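Local coordinates for protein putative ATPase, AAA family (Prochlorococcus marinus subsp. pastoris str. CCMP1986, PDB 3CTD) that probably acts as a DNA-dependent ATPase of the RarA/MGS1/WRNIP1 subfamily in the response to stalled DNA replication, this chain being a C-terminal piece of it, at residues 53-58 and 112-117; 88-93 and 118-123. The protein carries 1 engineered substitution. One frame throughout, in Å; residues are numbered along the deposited sequence.

Interaction 1 (53-58 and 112-117)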
# COMPACT_ATOMS: atom_id res chain seq x y z
N ALA B 53 0.63 22.17 -15.77
CA ALA B 53 1.49 21.82 -16.90
C ALA B 53 1.65 20.31 -17.02
O ALA B 53 1.71 19.76 -18.14
CB ALA B 53 2.82 22.47 -16.77
N THR B 54 1.72 19.65 -15.86
CA THR B 54 1.75 18.20 -15.80
C THR B 54 0.60 17.67 -16.63
O THR B 54 0.81 16.84 -17.51
CB THR B 54 1.72 17.64 -14.34
OG1 THR B 54 2.98 17.91 -13.74
CG2 THR B 54 1.53 16.14 -14.28
N LEU B 55 -0.61 18.14 -16.39
CA LEU B 55 -1.76 17.62 -17.15
C LEU B 55 -1.68 17.90 -18.65
O LEU B 55 -2.01 17.04 -19.50
CB LEU B 55 -3.05 18.12 -16.56
CG LEU B 55 -3.43 17.55 -15.22
CD1 LEU B 55 -4.61 18.35 -14.77
CD2 LEU B 55 -3.77 16.05 -15.31
N TYR B 56 -1.22 19.10 -18.99
CA TYR B 56 -1.10 19.48 -20.39
C TYR B 56 -0.14 18.56 -21.12
O TYR B 56 -0.50 18.00 -22.17
CB TYR B 56 -0.71 20.94 -20.48
CG TYR B 56 -0.55 21.45 -21.86
CD1 TYR B 56 -1.64 21.95 -22.57
CD2 TYR B 56 0.68 21.43 -22.48
CE1 TYR B 56 -1.50 22.39 -23.88
CE2 TYR B 56 0.85 21.88 -23.77
CZ TYR B 56 -0.24 22.36 -24.47
OH TYR B 56 -0.05 22.84 -25.76
N TRP B 57 1.06 18.33 -20.58
CA TRP B 57 1.99 17.42 -21.29
C TRP B 57 1.53 15.97 -21.29
O TRP B 57 1.79 15.25 -22.23
CB TRP B 57 3.46 17.56 -20.82
CG TRP B 57 3.94 18.98 -20.90
CD1 TRP B 57 4.17 19.82 -19.87
CD2 TRP B 57 4.15 19.75 -22.11
NE1 TRP B 57 4.54 21.05 -20.34
CE2 TRP B 57 4.54 21.04 -21.71
CE3 TRP B 57 4.05 19.46 -23.50
CZ2 TRP B 57 4.86 22.06 -22.65
CZ3 TRP B 57 4.35 20.46 -24.43
CH2 TRP B 57 4.75 21.75 -24.00
N LEU B 58 0.86 15.53 -20.23
CA LEU B 58 0.19 14.19 -20.27
C LEU B 58 -0.79 14.11 -21.44
O LEU B 58 -0.73 13.19 -22.26
CB LEU B 58 -0.57 13.89 -18.94
CG LEU B 58 -1.27 12.53 -18.88
CD1 LEU B 58 -0.30 11.35 -19.09
CD2 LEU B 58 -1.94 12.40 -17.57
N PHE B 112 -6.14 6.88 -14.30
CA PHE B 112 -5.04 6.35 -13.48
C PHE B 112 -3.74 7.03 -13.91
O PHE B 112 -2.93 7.35 -13.05
CB PHE B 112 -4.95 4.81 -13.53
CG PHE B 112 -6.19 4.16 -13.08
CD1 PHE B 112 -6.56 4.19 -11.74
CD2 PHE B 112 -7.04 3.58 -14.00
CE1 PHE B 112 -7.77 3.61 -11.31
CE2 PHE B 112 -8.26 3.00 -13.59
CZ PHE B 112 -8.61 3.01 -12.25
N LEU B 113 -3.58 7.32 -15.21
CA LEU B 113 -2.42 8.12 -15.64
C LEU B 113 -2.48 9.48 -14.96
O LEU B 113 -1.51 9.96 -14.34
CB LEU B 113 -2.39 8.26 -17.16
CG LEU B 113 -1.90 7.02 -17.96
CD1 LEU B 113 -2.30 7.03 -19.48
CD2 LEU B 113 -0.39 6.73 -17.78
N SER B 114 -3.65 10.09 -15.05
CA SER B 114 -3.90 11.35 -14.41
C SER B 114 -3.71 11.34 -12.88
O SER B 114 -2.98 12.19 -12.38
CB SER B 114 -5.28 11.84 -14.81
OG SER B 114 -5.59 12.94 -14.05
N GLN B 115 -4.33 10.41 -12.14
CA GLN B 115 -4.05 10.30 -10.68
C GLN B 115 -2.55 10.22 -10.34
O GLN B 115 -2.04 10.93 -9.45
CB GLN B 115 -4.74 9.09 -10.06
CG GLN B 115 -4.31 8.82 -8.64
CD GLN B 115 -5.43 8.25 -7.77
OE1 GLN B 115 -6.58 8.23 -8.19
NE2 GLN B 115 -5.10 7.76 -6.57
N ALA B 116 -1.87 9.29 -11.01
CA ALA B 116 -0.46 9.08 -10.77
C ALA B 116 0.34 10.36 -11.04
O ALA B 116 1.19 10.79 -10.24
CB ALA B 116 0.04 7.92 -11.63
N SER B 117 0.07 10.98 -12.19
CA SER B 117 0.75 12.20 -12.57
C SER B 117 0.50 13.32 -11.58
O SER B 117 1.45 13.92 -11.04
CB SER B 117 0.36 12.59 -14.00
OG SER B 117 0.65 11.46 -14.83
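L58 points its side chain at the groove between L113, S114 and S117, where helix 51-63 packs against helix 110-121 inside the all-helical C-terminal domain of the MgsA/RarA type. The short helical segments run roughly antiparallel, 146° between their directions, with their axes 10.3 Å apart at closest approach. One methyl does most of the work. With CG of L58 anti to the backbone N (chi1 -179°), the branch extends across the gap and CD2 comes to rest on the main chain of the facing helix, 3.8 Å from S114 N. The same methyl lies 4.2 Å from L113 CB and also borders the S117 hydroxyl oxygen. That hydroxyl is turned back onto its own helix: S117 OG donates to L113 O over 2.7 Å, approaching from above the carbonyl plane. L113 O also receives the backbone N-H of S117, so two donors from one residue grip it, and the serine's polar end is satisfied while it touches a leucine methyl. One turn earlier on helix 51-63, T54 faces S117 with its methyl branch; CG2 meets S117 CB at 3.7 Å, carbon against carbon, while OG1 bonds back to D50 O. L55 starts off alongside the interface, but its end bends inward toward S114. S114 OG is itself hydrogen-bonded to T129 O of the second subunit, so the leucine methyl lies beside a bond that joins two chains. Helix 68-83 covers another flank, with I71 and F72 against L113 and L75 against S117. Small serines on helix 110-121 thus receive the branched residues of helix 51-63, and the approach at L55 is a van der Waals one, CD2 lying 3.8 Å from S114 OG.

Interaction 2 (88-93 and 118-123); sequences PNAIVV and LYLAIS
The carbonyl oxygen of Y119 takes the S123 hydroxyl, S123 OG to Y119 O at 2.6 Å, while the ring of Y119 reaches across to A90 and V93. This is the open end of a helical hairpin: the start of helix 90-104 meets the end of helix 110-121, where K125 NZ also binds the carbonyl oxygens of L120, A121 and S123. CG of Y119 stands anti to the backbone N (chi1 180°), which carries the ring across to the other helix. V93 lies over one face; its CG1 is 4.1 Å from the ring centroid and 16° off the normal, a CH-pi contact, and its CG2 sits beside CE1 and CZ. Beyond the ring, Y119 OH makes a weak hydrogen bond to D87, and W191 of the second subunit stacks with the tyrosine. A serine in place of Y119 would probably leave V93 CG1 and that tryptophan without their aromatic partner and open a gap beside A90. At the ring edge, L120 CD2 lies in plane. The methyl of A90 rests against both side chains, its CB 3.6 Å from Y119 CE2 and 3.8 Å from L120 CD2.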
# COMPACT_ATOMS: atom_id res chain seq x y z
N PRO B 88 7.75 8.01 0.68
CA PRO B 88 8.06 6.74 0.06
C PRO B 88 6.79 5.95 -0.31
O PRO B 88 6.89 4.91 -0.91
CB PRO B 88 8.87 6.01 1.12
CG PRO B 88 8.48 6.65 2.43
CD PRO B 88 7.96 8.01 2.15
N ASN B 89 5.61 6.46 0.02
CA ASN B 89 4.37 5.82 -0.42
C ASN B 89 4.08 6.12 -1.91
O ASN B 89 3.33 5.40 -2.60
CB ASN B 89 3.22 6.26 0.50
CG ASN B 89 1.93 5.46 0.27
OD1 ASN B 89 1.91 4.24 0.44
ND2 ASN B 89 0.86 6.15 -0.11
N ALA B 90 4.68 7.19 -2.42
CA ALA B 90 4.46 7.61 -3.80
C ALA B 90 4.68 6.45 -4.77
O ALA B 90 3.91 6.30 -5.72
CB ALA B 90 5.36 8.84 -4.17
N ILE B 91 5.74 5.66 -4.55
CA ILE B 91 6.00 4.54 -5.44
C ILE B 91 4.89 3.50 -5.32
O ILE B 91 4.53 2.89 -6.30
CB ILE B 91 7.43 3.90 -5.29
CG1 ILE B 91 7.71 2.89 -6.38
CG2 ILE B 91 7.61 3.21 -3.95
CD1 ILE B 91 8.15 3.52 -7.64
N VAL B 92 4.31 3.33 -4.13
CA VAL B 92 3.21 2.38 -3.98
C VAL B 92 1.98 2.86 -4.75
O VAL B 92 1.33 2.08 -5.40
CB VAL B 92 2.83 2.17 -2.49
CG1 VAL B 92 1.61 1.21 -2.34
CG2 VAL B 92 4.06 1.72 -1.64
N VAL B 93 1.67 4.16 -4.67
CA VAL B 93 0.46 4.68 -5.30
C VAL B 93 0.58 4.58 -6.83
O VAL B 93 -0.35 4.13 -7.52
CB VAL B 93 0.18 6.16 -4.85
CG1 VAL B 93 -0.89 6.86 -5.74
CG2 VAL B 93 -0.19 6.23 -3.35
N LEU B 118 -0.77 13.63 -11.33
CA LEU B 118 -1.14 14.70 -10.38
C LEU B 118 -0.55 14.48 -9.02
O LEU B 118 -0.11 15.41 -8.36
CB LEU B 118 -2.67 14.81 -10.28
CG LEU B 118 -3.31 15.47 -11.51
CD1 LEU B 118 -4.80 15.20 -11.48
CD2 LEU B 118 -2.98 16.99 -11.61
N TYR B 119 -0.52 13.22 -8.60
CA TYR B 119 -0.05 12.87 -7.26
C TYR B 119 1.43 13.24 -7.05
O TYR B 119 1.81 13.77 -6.01
CB TYR B 119 -0.24 11.37 -7.06
CG TYR B 119 0.21 10.90 -5.72
CD1 TYR B 119 -0.68 10.67 -4.70
CD2 TYR B 119 1.54 10.67 -5.47
CE1 TYR B 119 -0.23 10.20 -3.43
CE2 TYR B 119 2.00 10.22 -4.20
CZ TYR B 119 1.11 9.98 -3.19
OH TYR B 119 1.58 9.52 -1.96
N LEU B 120 2.27 12.90 -8.03
CA LEU B 120 3.69 13.27 -8.00
C LEU B 120 3.86 14.78 -8.11
O LEU B 120 4.64 15.35 -7.37
CB LEU B 120 4.46 12.55 -9.10
CG LEU B 120 4.47 11.03 -8.95
CD1 LEU B 120 5.35 10.36 -10.01
CD2 LEU B 120 4.93 10.66 -7.53
N ALA B 121 3.11 15.45 -9.00
CA ALA B 121 3.23 16.90 -9.14
C ALA B 121 3.03 17.65 -7.82
O ALA B 121 3.72 18.62 -7.54
CB ALA B 121 2.25 17.40 -10.16
N ILE B 122 2.07 17.21 -7.00
CA ILE B 122 1.79 17.89 -5.76
C ILE B 122 2.47 17.30 -4.53
O ILE B 122 2.25 17.80 -3.43
CB ILE B 122 0.26 18.05 -5.51
CG1 ILE B 122 -0.45 16.71 -5.22
CG2 ILE B 122 -0.40 18.69 -6.72
CD1 ILE B 122 -1.96 16.87 -5.04
N SER B 123 3.30 16.26 -4.68
CA SER B 123 3.98 15.71 -3.50
C SER B 123 5.15 16.57 -3.14
O SER B 123 5.72 17.22 -4.05
CB SER B 123 4.49 14.30 -3.77
OG SER B 123 3.42 13.43 -4.03

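In the fold
Helix 110-121 is common to both contacts: interaction 1 sets its middle against helix 51-63, and interaction 2 sets its last turn against the start of helix 90-104. They adjoin directly, since L55 CG lies 3.7 Å from L118 CD2 and T54 OG1 also packs on A121. Both are buried, though N89 in interaction 2 is partly exposed; the centre of interaction 1 is about 19 Å from the chain centre, that of interaction 2 about 10 Å. Aliphatic methyls against serines and backbone make the first, an aromatic ring the second. The second subunit borders both, through hydrogen bonds of S114 and W57 at interaction 1 and a ring stack at interaction 2.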